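Local coordinates for ASCH domain-containing protein (Enterococcus faecalis, PDB 1T62), which is of unknown function but carries an ASCH domain of the PUA clan, which suggests a role in binding RNA or nucleotides, at residues B[23-28]-B[73-78]; B[79-84]-B[150-155]; B[90-95]-B[138-143]; B[50-55]-B[100-105]. One frame throughout, in Å; residues are numbered along the deposited sequence.

In the fold
All four contacts belong to one mixed five-stranded sheet, ordered 24-27, 71-75, 81-94, 140-151, 50-54, and its flanking helices. Contact 1 is the parallel edge pair, built on aromatic and aliphatic packing. Contacts 2 and 3 join the same two long antiparallel strands at ends whose centres lie about 28 Å apart: contact 2 at a bulge and a chain exit under helix 2-16, contact 3 in a regular ladder under helix 113-128. Contacts 1 to 3 are partly buried. Contact 4, the buried one, has no strand pairing and sets a short helix against strand 50-54, touching contact 3. Contacts 1, 2 and 4 also reach the second subunit, contact 2 through S79; contact 3 does not.

Contact 1: B[23-28]-B[73-78]; sequences PDVWMF and IILDGQ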
loop_
_atom_site.group_PDB
_atom_site.type_symbol
_atom_site.label_atom_id
_atom_site.label_comp_id
_atom_site.label_asym_id
_atom_site.label_seq_id
_atom_site.Cartn_x
_atom_site.Cartn_y
_atom_site.Cartn_z
ATOM N N PRO B 23 -3.044 -9.000 -15.179
ATOM C CA PRO B 23 -3.167 -10.008 -14.130
ATOM C C PRO B 23 -3.636 -9.386 -12.821
ATOM O O PRO B 23 -3.944 -8.199 -12.765
ATOM C CB PRO B 23 -1.746 -10.541 -14.023
ATOM C CG PRO B 23 -0.943 -9.290 -14.184
ATOM C CD PRO B 23 -1.637 -8.607 -15.362
ATOM N N ASP B 24 -3.688 -10.191 -11.770
ATOM C CA ASP B 24 -4.084 -9.700 -10.464
ATOM C C ASP B 24 -2.940 -8.811 -9.973
ATOM O O ASP B 24 -1.777 -9.022 -10.346
ATOM C CB ASP B 24 -4.250 -10.870 -9.497
ATOM C CG ASP B 24 -5.224 -11.914 -10.000
ATOM O OD1 ASP B 24 -5.030 -13.108 -9.679
ATOM O OD2 ASP B 24 -6.188 -11.542 -10.706
ATOM N N VAL B 25 -3.265 -7.805 -9.162
ATOM C CA VAL B 25 -2.244 -6.927 -8.604
ATOM C C VAL B 25 -2.442 -6.988 -7.099
ATOM O O VAL B 25 -3.570 -6.981 -6.631
ATOM C CB VAL B 25 -2.383 -5.464 -9.111
ATOM C CG1 VAL B 25 -2.654 -5.455 -10.608
ATOM C CG2 VAL B 25 -3.459 -4.738 -8.360
ATOM N N TRP B 26 -1.356 -7.067 -6.342
ATOM C CA TRP B 26 -1.454 -7.161 -4.890
ATOM C C TRP B 26 -0.113 -6.907 -4.262
ATOM O O TRP B 26 0.897 -6.910 -4.954
ATOM C CB TRP B 26 -1.917 -8.559 -4.475
ATOM C CG TRP B 26 -1.343 -9.697 -5.300
ATOM C CD1 TRP B 26 -1.841 -10.186 -6.472
ATOM C CD2 TRP B 26 -0.160 -10.461 -5.025
ATOM N NE1 TRP B 26 -1.047 -11.203 -6.946
ATOM C CE2 TRP B 26 -0.008 -11.395 -6.078
ATOM C CE3 TRP B 26 0.790 -10.448 -3.993
ATOM C CZ2 TRP B 26 1.055 -12.312 -6.132
ATOM C CZ3 TRP B 26 1.861 -11.366 -4.050
ATOM C CH2 TRP B 26 1.976 -12.283 -5.117
ATOM N N MET B 27 -0.099 -6.670 -2.955
ATOM C CA MET B 27 1.159 -6.464 -2.256
ATOM C C MET B 27 1.322 -7.683 -1.358
ATOM O O MET B 27 0.341 -8.373 -1.082
ATOM C CB MET B 27 1.146 -5.165 -1.438
ATOM C CG MET B 27 0.284 -5.173 -0.205
ATOM S SD MET B 27 0.319 -3.567 0.642
ATOM C CE MET B 27 1.393 -3.888 1.957
ATOM N N PHE B 28 2.549 -7.976 -0.932
ATOM C CA PHE B 28 2.786 -9.137 -0.083
ATOM C C PHE B 28 2.430 -8.824 1.346
ATOM O O PHE B 28 2.594 -7.695 1.798
ATOM C CB PHE B 28 4.247 -9.546 -0.135
ATOM C CG PHE B 28 4.626 -10.291 -1.368
ATOM C CD1 PHE B 28 4.530 -11.667 -1.414
ATOM C CD2 PHE B 28 5.129 -9.619 -2.473
ATOM C CE1 PHE B 28 4.943 -12.368 -2.542
ATOM C CE2 PHE B 28 5.544 -10.303 -3.611
ATOM C CZ PHE B 28 5.456 -11.682 -3.650
ATOM N N ILE B 73 1.140 -8.553 -10.905
ATOM C CA ILE B 73 1.722 -7.239 -10.733
ATOM C C ILE B 73 1.864 -7.092 -9.219
ATOM O O ILE B 73 0.914 -7.331 -8.481
ATOM C CB ILE B 73 0.792 -6.166 -11.336
ATOM C CG1 ILE B 73 0.662 -6.414 -12.844
ATOM C CG2 ILE B 73 1.345 -4.778 -11.088
ATOM C CD1 ILE B 73 -0.368 -5.547 -13.549
ATOM N N ILE B 74 3.055 -6.732 -8.754
ATOM C CA ILE B 74 3.307 -6.595 -7.318
ATOM C C ILE B 74 3.407 -5.158 -6.809
ATOM O O ILE B 74 4.144 -4.346 -7.366
ATOM C CB ILE B 74 4.597 -7.311 -6.939
ATOM C CG1 ILE B 74 4.465 -8.798 -7.244
ATOM C CG2 ILE B 74 4.922 -7.053 -5.495
ATOM C CD1 ILE B 74 3.323 -9.461 -6.521
ATOM N N LEU B 75 2.676 -4.853 -5.740
ATOM C CA LEU B 75 2.693 -3.516 -5.157
ATOM C C LEU B 75 3.529 -3.504 -3.898
ATOM O O LEU B 75 3.676 -4.537 -3.244
ATOM C CB LEU B 75 1.281 -3.070 -4.802
ATOM C CG LEU B 75 0.315 -2.942 -5.973
ATOM C CD1 LEU B 75 -1.045 -2.512 -5.461
ATOM C CD2 LEU B 75 0.851 -1.921 -6.962
ATOM N N ASP B 76 4.083 -2.342 -3.561
ATOM C CA ASP B 76 4.885 -2.215 -2.346
ATOM C C ASP B 76 3.976 -1.758 -1.200
ATOM O O ASP B 76 2.755 -1.668 -1.372
ATOM C CB ASP B 76 6.057 -1.241 -2.558
ATOM C CG ASP B 76 5.612 0.197 -2.831
ATOM O OD1 ASP B 76 4.429 0.436 -3.161
ATOM O OD2 ASP B 76 6.468 1.099 -2.730
ATOM N N GLY B 77 4.559 -1.493 -0.036
ATOM C CA GLY B 77 3.774 -1.069 1.110
ATOM C C GLY B 77 2.827 0.095 0.874
ATOM O O GLY B 77 1.751 0.149 1.474
ATOM N N GLN B 78 3.221 1.027 0.006
ATOM C CA GLN B 78 2.402 2.195 -0.310
ATOM C C GLN B 78 1.482 1.955 -1.488
ATOM O O GLN B 78 1.144 2.889 -2.208
ATOM C CB GLN B 78 3.272 3.405 -0.631
ATOM C CG GLN B 78 4.039 3.932 0.539
ATOM C CD GLN B 78 5.259 3.114 0.839
ATOM O OE1 GLN B 78 5.869 3.259 1.893
ATOM N NE2 GLN B 78 5.637 2.249 -0.097
#
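I74 sets its CD1 methyl on the indole of W26 where two strands run parallel, 24-27 at the margin of the mixed sheet and 71-75 beside it. The tight part lies here. The I74 methyl is 3.4 Å from the centroid of the W26 six-membered ring and 12° off its normal, a CH-pi contact over the face. A chi1 of 38° folds W26 CG back over its own main chain and swings the indole toward the neighbouring strand. F28 closes on the same methyl obliquely, CE2 to I74 CD1 3.8 Å, while W26 CZ3 lies over the centre of the F28 ring; L39 and V43 of helix 33-44 pack on F28. On the opposite face V25 and I73 stand alongside each other, with V25 CG1 3.6 Å from I73 CB. The P23 ring lies across I73, and V5 and W9 of helix 2-16 pack against this group. Backbone bonds alternate between the strands: D24 O takes I73 N, I73 O takes W26 N, and W26 O receives L75 N at 2.8 Å. D24 is the exposed, loose end. The polar edge of W26 is held by D72, NE1 to OD2, and its ring stacks on H165 of the second subunit, in what is evidently a C-terminal histidine tag. Beyond L75 segment 73-78 leaves the strand and turns, and D76 OD1 accepts a hydrogen bond from Q80 N. M27 lies by L75 through CB, and its bent thioether end makes looser contacts: SD is 3.7 Å from D76 O, CE 3.8 Å from G77 CA.

Contact 2: B[79-84]-B[150-155]; sequences SQPLAI and DLYTEK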
loop_
_atom_site.group_PDB
_atom_site.type_symbol
_atom_site.label_atom_id
_atom_site.label_comp_id
_atom_site.label_asym_id
_atom_site.label_seq_id
_atom_site.Cartn_x
_atom_site.Cartn_y
_atom_site.Cartn_z
ATOM N N SER B 79 1.089 0.705 -1.692
ATOM C CA SER B 79 0.193 0.345 -2.781
ATOM C C SER B 79 0.617 0.948 -4.119
ATOM O O SER B 79 -0.213 1.247 -4.975
ATOM C CB SER B 79 -1.234 0.772 -2.436
ATOM O OG SER B 79 -1.601 0.282 -1.155
ATOM N N GLN B 80 1.921 1.124 -4.292
ATOM C CA GLN B 80 2.460 1.654 -5.532
ATOM C C GLN B 80 3.067 0.475 -6.286
ATOM O O GLN B 80 3.656 -0.413 -5.674
ATOM C CB GLN B 80 3.548 2.677 -5.225
ATOM C CG GLN B 80 3.071 3.887 -4.456
ATOM C CD GLN B 80 2.146 4.754 -5.276
ATOM O OE1 GLN B 80 2.505 5.190 -6.371
ATOM N NE2 GLN B 80 0.949 5.012 -4.756
ATOM N N PRO B 81 2.920 0.434 -7.619
ATOM C CA PRO B 81 3.481 -0.667 -8.411
ATOM C C PRO B 81 4.961 -0.841 -8.160
ATOM O O PRO B 81 5.717 0.124 -8.166
ATOM C CB PRO B 81 3.168 -0.270 -9.851
ATOM C CG PRO B 81 2.917 1.194 -9.775
ATOM C CD PRO B 81 2.197 1.375 -8.478
ATOM N N LEU B 82 5.361 -2.086 -7.942
ATOM C CA LEU B 82 6.742 -2.434 -7.635
ATOM C C LEU B 82 7.440 -3.183 -8.765
ATOM O O LEU B 82 8.420 -2.706 -9.330
ATOM C CB LEU B 82 6.763 -3.303 -6.384
ATOM C CG LEU B 82 7.760 -3.011 -5.273
ATOM C CD1 LEU B 82 7.733 -4.180 -4.308
ATOM C CD2 LEU B 82 9.146 -2.820 -5.845
ATOM N N ALA B 83 6.952 -4.375 -9.075
ATOM C CA ALA B 83 7.534 -5.170 -10.145
ATOM C C ALA B 83 6.517 -6.193 -10.589
ATOM O O ALA B 83 5.512 -6.397 -9.919
ATOM C CB ALA B 83 8.784 -5.872 -9.660
ATOM N N ILE B 84 6.754 -6.816 -11.733
ATOM C CA ILE B 84 5.844 -7.847 -12.190
ATOM C C ILE B 84 6.631 -9.170 -12.206
ATOM O O ILE B 84 7.827 -9.202 -12.507
ATOM C CB ILE B 84 5.199 -7.490 -13.569
ATOM C CG1 ILE B 84 5.400 -8.623 -14.552
ATOM C CG2 ILE B 84 5.710 -6.184 -14.091
ATOM C CD1 ILE B 84 4.267 -9.599 -14.508
ATOM N N ASP B 150 10.007 -7.936 -14.410
ATOM C CA ASP B 150 10.008 -6.519 -14.756
ATOM C C ASP B 150 9.921 -5.663 -13.487
ATOM O O ASP B 150 9.230 -6.017 -12.536
ATOM C CB ASP B 150 8.831 -6.220 -15.691
ATOM C CG ASP B 150 8.875 -4.807 -16.282
ATOM O OD1 ASP B 150 7.996 -4.496 -17.119
ATOM O OD2 ASP B 150 9.769 -4.000 -15.925
ATOM N N LEU B 151 10.649 -4.550 -13.467
ATOM C CA LEU B 151 10.631 -3.633 -12.330
ATOM C C LEU B 151 9.902 -2.369 -12.763
ATOM O O LEU B 151 10.002 -1.963 -13.924
ATOM C CB LEU B 151 12.048 -3.264 -11.913
ATOM C CG LEU B 151 12.965 -4.358 -11.373
ATOM C CD1 LEU B 151 14.342 -3.773 -11.140
ATOM C CD2 LEU B 151 12.390 -4.929 -10.083
ATOM N N TYR B 152 9.176 -1.751 -11.833
ATOM C CA TYR B 152 8.428 -0.527 -12.119
ATOM C C TYR B 152 9.355 0.652 -11.993
ATOM O O TYR B 152 9.499 1.214 -10.915
ATOM C CB TYR B 152 7.264 -0.366 -11.143
ATOM C CG TYR B 152 6.435 0.891 -11.333
ATOM C CD1 TYR B 152 6.666 2.027 -10.557
ATOM C CD2 TYR B 152 5.385 0.931 -12.263
ATOM C CE1 TYR B 152 5.864 3.177 -10.693
ATOM C CE2 TYR B 152 4.579 2.077 -12.411
ATOM C CZ TYR B 152 4.822 3.193 -11.620
ATOM O OH TYR B 152 4.018 4.310 -11.725
ATOM N N THR B 153 9.984 1.014 -13.106
ATOM C CA THR B 153 10.916 2.128 -13.153
ATOM C C THR B 153 10.242 3.421 -13.605
ATOM O O THR B 153 10.904 4.451 -13.734
ATOM C CB THR B 153 12.079 1.837 -14.114
ATOM O OG1 THR B 153 11.554 1.515 -15.408
ATOM C CG2 THR B 153 12.930 0.688 -13.602
ATOM N N GLU B 154 8.937 3.369 -13.870
ATOM C CA GLU B 154 8.187 4.560 -14.267
ATOM C C GLU B 154 8.173 5.498 -13.058
ATOM O O GLU B 154 7.896 6.694 -13.172
ATOM C CB GLU B 154 6.751 4.187 -14.645
ATOM C CG GLU B 154 6.626 3.483 -15.982
ATOM C CD GLU B 154 6.938 1.997 -15.929
ATOM O OE1 GLU B 154 7.763 1.571 -15.092
ATOM O OE2 GLU B 154 6.358 1.254 -16.751
ATOM N N LYS B 155 8.489 4.910 -11.903
ATOM C CA LYS B 155 8.543 5.574 -10.602
ATOM C C LYS B 155 9.562 6.714 -10.543
ATOM O O LYS B 155 9.406 7.642 -9.748
ATOM C CB LYS B 155 8.880 4.533 -9.524
ATOM C CG LYS B 155 8.696 4.999 -8.079
ATOM C CD LYS B 155 9.075 3.894 -7.077
ATOM C CE LYS B 155 8.268 2.610 -7.308
ATOM N NZ LYS B 155 8.642 1.495 -6.394
#
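P81 sits on the ring of Y152: P81 CG is 3.3 Å from the ring centroid and 16° off its normal, a CH-pi contact displaced toward the rim. The Y152 side chain leaves its main chain trans to N (chi1 179°), which carries the phenol back against P81 at the start of strand 81-94. E154 CB comes to the other face of the ring, and F8 of helix 2-16 meets Y152 edge-to-face. The backbone fixes the base of this side chain, since Y152 N gives its hydrogen to L82 O at 2.8 Å. Two residues further along each strand, I84 and D150 form a hydrogen-bonded antiparallel pair, I84 N to D150 O 2.7 Å, with a weak return bond from D150 N to I84 O. Between these two sets of bonds A83 and L151 make a non-hydrogen-bonded pair, A83 CB reaching L151 CD2 at 3.8 Å. I84 CG2 packs on D150 CB on the opposite face, and a salt bridge to K15 of helix 2-16 holds the D150 carboxylate. The K155 side chain, poorly ordered, lies loosely near P81 O. On its far side strand 81-94 pairs with strand 71-75, where two residues, L82 and A83, stand opposite the single I74, a classic beta bulge of the mixed sheet.

Contact 3: B[90-95]-B[138-143]; sequences VEIMPM and DMLLVC
M93 and C143 meet on one face of the strand pair, the methyl CE of M93 lying 3.3 Å from C143 SG. The M93 chain sets out with CG flanked by both main-chain neighbours of CA (chi1 79°), and a bend at the thioether then turns CE toward the cysteine. Beyond M93, past the end of the strand, M95 meets L141, which is on this face, at a slant, CG to L141 CD1 3.8 Å. F124 of helix 113-128 packs on L141, and Y117 and H120 of that helix pack on M95. L141 and C143 are buried here. The opposite face carries P94, L140, I92 and V142. P94 and L140 project together, P94 CG to L140 CD1 3.7 Å, whereas I92 offers its CG2 branch to L140 CG more loosely, at 4.1 Å. V142 is buried too, while I92 and L140 are exposed; L65 flanks I92, and L55 of helix 55-60 touches L140 and V142. The alternation is that of a regular antiparallel ladder between two long neighbouring strands of the ASCH domain sheet, 81-94 and 140-151; their parts 90-94 and 140-143 run 152° apart. E91 with C143 and M93 with L141 are hydrogen-bonded pairs, each bonded twice: C143 N to E91 O is 2.6 Å, and L141 N to M93 O is 2.9 Å. I92 with V142 and P94 with L140 are the non-hydrogen-bonded pairs. E91 turns its carboxylate to a salt bridge with K89. Past the ladder, where the chain leaves the strand in a short 3-10 turn, M95 N still reaches M139 O at 3.2 Å.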
loop_
_atom_site.group_PDB
_atom_site.type_symbol
_atom_site.label_atom_id
_atom_site.label_comp_id
_atom_site.label_asym_id
_atom_site.label_seq_id
_atom_site.Cartn_x
_atom_site.Cartn_y
_atom_site.Cartn_z
ATOM N N VAL B 90 3.676 -24.072 -9.366
ATOM C CA VAL B 90 2.586 -23.947 -8.399
ATOM C C VAL B 90 2.517 -25.291 -7.689
ATOM O O VAL B 90 2.456 -26.344 -8.335
ATOM C CB VAL B 90 1.211 -23.677 -9.083
ATOM C CG1 VAL B 90 0.100 -23.648 -8.035
ATOM C CG2 VAL B 90 1.254 -22.361 -9.844
ATOM N N GLU B 91 2.527 -25.269 -6.366
ATOM C CA GLU B 91 2.479 -26.515 -5.631
ATOM C C GLU B 91 1.672 -26.440 -4.355
ATOM O O GLU B 91 1.746 -25.463 -3.618
ATOM C CB GLU B 91 3.901 -26.981 -5.318
ATOM C CG GLU B 91 3.974 -28.161 -4.383
ATOM C CD GLU B 91 5.376 -28.690 -4.265
ATOM O OE1 GLU B 91 6.307 -27.862 -4.187
ATOM O OE2 GLU B 91 5.552 -29.927 -4.245
ATOM N N ILE B 92 0.908 -27.499 -4.101
ATOM C CA ILE B 92 0.076 -27.607 -2.907
ATOM C C ILE B 92 0.723 -28.560 -1.909
ATOM O O ILE B 92 0.964 -29.713 -2.246
ATOM C CB ILE B 92 -1.316 -28.155 -3.258
ATOM C CG1 ILE B 92 -1.992 -27.242 -4.277
ATOM C CG2 ILE B 92 -2.155 -28.271 -2.009
ATOM C CD1 ILE B 92 -3.341 -27.718 -4.680
ATOM N N MET B 93 1.009 -28.080 -0.695
ATOM C CA MET B 93 1.625 -28.927 0.334
ATOM C C MET B 93 1.183 -28.554 1.747
ATOM O O MET B 93 0.935 -27.386 2.037
ATOM C CB MET B 93 3.146 -28.849 0.260
ATOM C CG MET B 93 3.710 -27.601 0.887
ATOM S SD MET B 93 5.493 -27.564 0.830
ATOM C CE MET B 93 5.733 -26.554 -0.640
ATOM N N PRO B 94 1.089 -29.548 2.650
ATOM C CA PRO B 94 0.676 -29.334 4.041
ATOM C C PRO B 94 1.704 -28.459 4.735
ATOM O O PRO B 94 2.903 -28.679 4.578
ATOM C CB PRO B 94 0.651 -30.745 4.614
ATOM C CG PRO B 94 0.414 -31.605 3.405
ATOM C CD PRO B 94 1.339 -30.974 2.407
ATOM N N MET B 95 1.249 -27.481 5.512
ATOM C CA MET B 95 2.179 -26.582 6.177
ATOM C C MET B 95 3.241 -27.270 7.025
ATOM O O MET B 95 4.396 -26.856 7.020
ATOM C CB MET B 95 1.432 -25.574 7.031
ATOM C CG MET B 95 2.288 -24.383 7.337
ATOM S SD MET B 95 1.359 -23.072 8.089
ATOM C CE MET B 95 2.527 -22.485 9.309
ATOM N N ASP B 138 -1.930 -28.477 10.002
ATOM C CA ASP B 138 -1.559 -28.970 8.689
ATOM C C ASP B 138 -2.459 -28.465 7.569
ATOM O O ASP B 138 -2.754 -29.195 6.627
ATOM C CB ASP B 138 -1.557 -30.490 8.714
ATOM C CG ASP B 138 -2.850 -31.048 9.251
ATOM O OD1 ASP B 138 -3.028 -32.282 9.239
ATOM O OD2 ASP B 138 -3.704 -30.250 9.692
ATOM N N MET B 139 -2.896 -27.218 7.669
ATOM C CA MET B 139 -3.731 -26.676 6.630
ATOM C C MET B 139 -2.879 -26.621 5.383
ATOM O O MET B 139 -1.719 -26.218 5.428
ATOM C CB MET B 139 -4.215 -25.279 6.986
ATOM C CG MET B 139 -3.119 -24.265 7.166
ATOM S SD MET B 139 -3.777 -22.627 6.872
ATOM C CE MET B 139 -3.783 -22.663 5.116
ATOM N N LEU B 140 -3.465 -27.065 4.278
ATOM C CA LEU B 140 -2.816 -27.085 2.981
ATOM C C LEU B 140 -2.425 -25.670 2.531
ATOM O O LEU B 140 -3.183 -24.722 2.718
ATOM C CB LEU B 140 -3.779 -27.714 1.968
ATOM C CG LEU B 140 -3.744 -29.214 1.624
ATOM C CD1 LEU B 140 -2.811 -29.965 2.556
ATOM C CD2 LEU B 140 -5.151 -29.787 1.674
ATOM N N LEU B 141 -1.235 -25.538 1.948
ATOM C CA LEU B 141 -0.742 -24.257 1.440
ATOM C C LEU B 141 -0.642 -24.278 -0.071
ATOM O O LEU B 141 -0.392 -25.321 -0.676
ATOM C CB LEU B 141 0.653 -23.954 1.960
ATOM C CG LEU B 141 0.831 -23.472 3.381
ATOM C CD1 LEU B 141 2.312 -23.388 3.677
ATOM C CD2 LEU B 141 0.167 -22.120 3.551
ATOM N N VAL B 142 -0.825 -23.115 -0.678
ATOM C CA VAL B 142 -0.708 -22.988 -2.118
ATOM C C VAL B 142 0.607 -22.234 -2.355
ATOM O O VAL B 142 0.697 -21.021 -2.138
ATOM C CB VAL B 142 -1.896 -22.208 -2.700
ATOM C CG1 VAL B 142 -1.701 -22.008 -4.191
ATOM C CG2 VAL B 142 -3.190 -22.966 -2.427
ATOM N N CYS B 143 1.628 -22.972 -2.783
ATOM C CA CYS B 143 2.954 -22.417 -3.017
ATOM C C CYS B 143 3.281 -22.059 -4.476
ATOM O O CYS B 143 3.031 -22.842 -5.399
ATOM C CB CYS B 143 3.998 -23.398 -2.483
ATOM S SG CYS B 143 3.769 -23.852 -0.735
#

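Contact 4: B[50-55]-B[100-105]; sequences ATCSSL and ESFAQA
F102 extends its ring from helix 100-105 to A50, T51 and C52: a chi1 of 176° stretches the side chain outward, pointing CG directly away from the main-chain N, and a chi2 of -87° turns the ring so that its far edge meets the strand. This is a helix-on-sheet contact: helix 100-105 follows strand 81-94 in the chain and packs across strand 50-54, the outermost strand on that side of the sheet within this chain, with the two directions 107° apart. T51 O lies at the edge of the F102 ring, in its plane, 3.2 Å from CZ. C52 offers its CB to the same corner, 3.9 Å from F102 CZ. A50 CB comes obliquely to F102 CE2, at 4.0 Å. C143 of strand 140-151 and W116 of helix 113-128 also touch F102, and H120 and F124 of that helix pack on C52. T51 packs on F28 and F146. Within the sheet strand 50-54 bonds to strand 140-151, through T51 with Q144 and S53 with V142; C52 also makes backbone bonds to the second subunit. At the start of the strand two alanines meet methyl to methyl, A50 CB to A105 CB 3.9 Å, and beside them A50 N makes a weak bond to A105 O at 3.3 Å.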
loop_
_atom_site.group_PDB
_atom_site.type_symbol
_atom_site.label_atom_id
_atom_site.label_comp_id
_atom_site.label_asym_id
_atom_site.label_seq_id
_atom_site.Cartn_x
_atom_site.Cartn_y
_atom_site.Cartn_z
ATOM N N ALA B 50 9.624 -17.081 -3.664
ATOM C CA ALA B 50 8.454 -17.923 -3.429
ATOM C C ALA B 50 7.464 -17.274 -2.466
ATOM O O ALA B 50 7.806 -16.356 -1.718
ATOM C CB ALA B 50 8.875 -19.266 -2.894
ATOM N N THR B 51 6.236 -17.783 -2.492
ATOM C CA THR B 51 5.148 -17.294 -1.659
ATOM C C THR B 51 4.243 -18.454 -1.298
ATOM O O THR B 51 4.388 -19.570 -1.799
ATOM C CB THR B 51 4.284 -16.303 -2.423
ATOM O OG1 THR B 51 5.131 -15.419 -3.154
ATOM C CG2 THR B 51 3.428 -15.502 -1.480
ATOM N N CYS B 52 3.290 -18.182 -0.430
ATOM C CA CYS B 52 2.350 -19.206 -0.056
ATOM C C CYS B 52 1.113 -18.545 0.507
ATOM O O CYS B 52 1.193 -17.560 1.246
ATOM C CB CYS B 52 2.970 -20.172 0.955
ATOM S SG CYS B 52 3.483 -19.429 2.487
ATOM N N SER B 53 -0.032 -19.082 0.108
ATOM C CA SER B 53 -1.320 -18.593 0.548
ATOM C C SER B 53 -2.080 -19.807 1.046
ATOM O O SER B 53 -1.656 -20.938 0.812
ATOM C CB SER B 53 -2.058 -17.915 -0.621
ATOM O OG SER B 53 -1.964 -18.675 -1.819
ATOM N N SER B 54 -3.190 -19.564 1.739
ATOM C CA SER B 54 -4.024 -20.636 2.286
ATOM C C SER B 54 -4.953 -21.221 1.257
ATOM O O SER B 54 -5.817 -20.522 0.751
ATOM C CB SER B 54 -4.878 -20.117 3.439
ATOM O OG SER B 54 -5.835 -21.090 3.814
ATOM N N LEU B 55 -4.786 -22.500 0.952
ATOM C CA LEU B 55 -5.652 -23.151 -0.018
ATOM C C LEU B 55 -7.102 -22.990 0.429
ATOM O O LEU B 55 -8.024 -23.001 -0.386
ATOM C CB LEU B 55 -5.318 -24.635 -0.117
ATOM C CG LEU B 55 -6.352 -25.449 -0.891
ATOM C CD1 LEU B 55 -6.500 -24.915 -2.301
ATOM C CD2 LEU B 55 -5.925 -26.877 -0.895
ATOM N N GLU B 100 13.055 -27.009 4.180
ATOM C CA GLU B 100 13.803 -25.781 4.398
ATOM C C GLU B 100 14.093 -25.156 3.032
ATOM O O GLU B 100 14.329 -23.949 2.912
ATOM C CB GLU B 100 15.101 -26.074 5.143
ATOM C CG GLU B 100 15.919 -27.197 4.563
ATOM C CD GLU B 100 17.279 -27.310 5.227
ATOM O OE1 GLU B 100 17.981 -28.322 4.994
ATOM O OE2 GLU B 100 17.649 -26.382 5.981
ATOM N N SER B 101 14.052 -26.003 2.007
ATOM C CA SER B 101 14.277 -25.600 0.623
ATOM C C SER B 101 13.293 -24.495 0.262
ATOM O O SER B 101 13.673 -23.418 -0.198
ATOM C CB SER B 101 14.058 -26.811 -0.288
ATOM O OG SER B 101 14.098 -26.462 -1.658
ATOM N N PHE B 102 12.015 -24.771 0.477
ATOM C CA PHE B 102 10.988 -23.798 0.178
ATOM C C PHE B 102 11.106 -22.568 1.080
ATOM O O PHE B 102 10.828 -21.450 0.641
ATOM C CB PHE B 102 9.595 -24.438 0.316
ATOM C CG PHE B 102 8.447 -23.475 0.107
ATOM C CD1 PHE B 102 7.940 -22.724 1.169
ATOM C CD2 PHE B 102 7.893 -23.298 -1.150
ATOM C CE1 PHE B 102 6.894 -21.807 0.977
ATOM C CE2 PHE B 102 6.847 -22.380 -1.353
ATOM C CZ PHE B 102 6.349 -21.632 -0.282
ATOM N N ALA B 103 11.524 -22.761 2.329
ATOM C CA ALA B 103 11.629 -21.636 3.246
ATOM C C ALA B 103 12.713 -20.639 2.851
ATOM O O ALA B 103 12.534 -19.435 3.016
ATOM C CB ALA B 103 11.860 -22.129 4.645
ATOM N N GLN B 104 13.834 -21.126 2.331
ATOM C CA GLN B 104 14.910 -20.229 1.924
ATOM C C GLN B 104 14.444 -19.448 0.694
ATOM O O GLN B 104 14.702 -18.239 0.557
ATOM C CB GLN B 104 16.186 -21.032 1.633
ATOM C CG GLN B 104 16.617 -21.905 2.816
ATOM C CD GLN B 104 17.977 -22.555 2.629
ATOM O OE1 GLN B 104 18.311 -23.028 1.539
ATOM N NE2 GLN B 104 18.762 -22.598 3.702
ATOM N N ALA B 105 13.742 -20.146 -0.191
ATOM C CA ALA B 105 13.199 -19.523 -1.384
ATOM C C ALA B 105 12.206 -18.442 -0.948
ATOM O O ALA B 105 12.108 -17.385 -1.574
ATOM C CB ALA B 105 12.496 -20.555 -2.212
#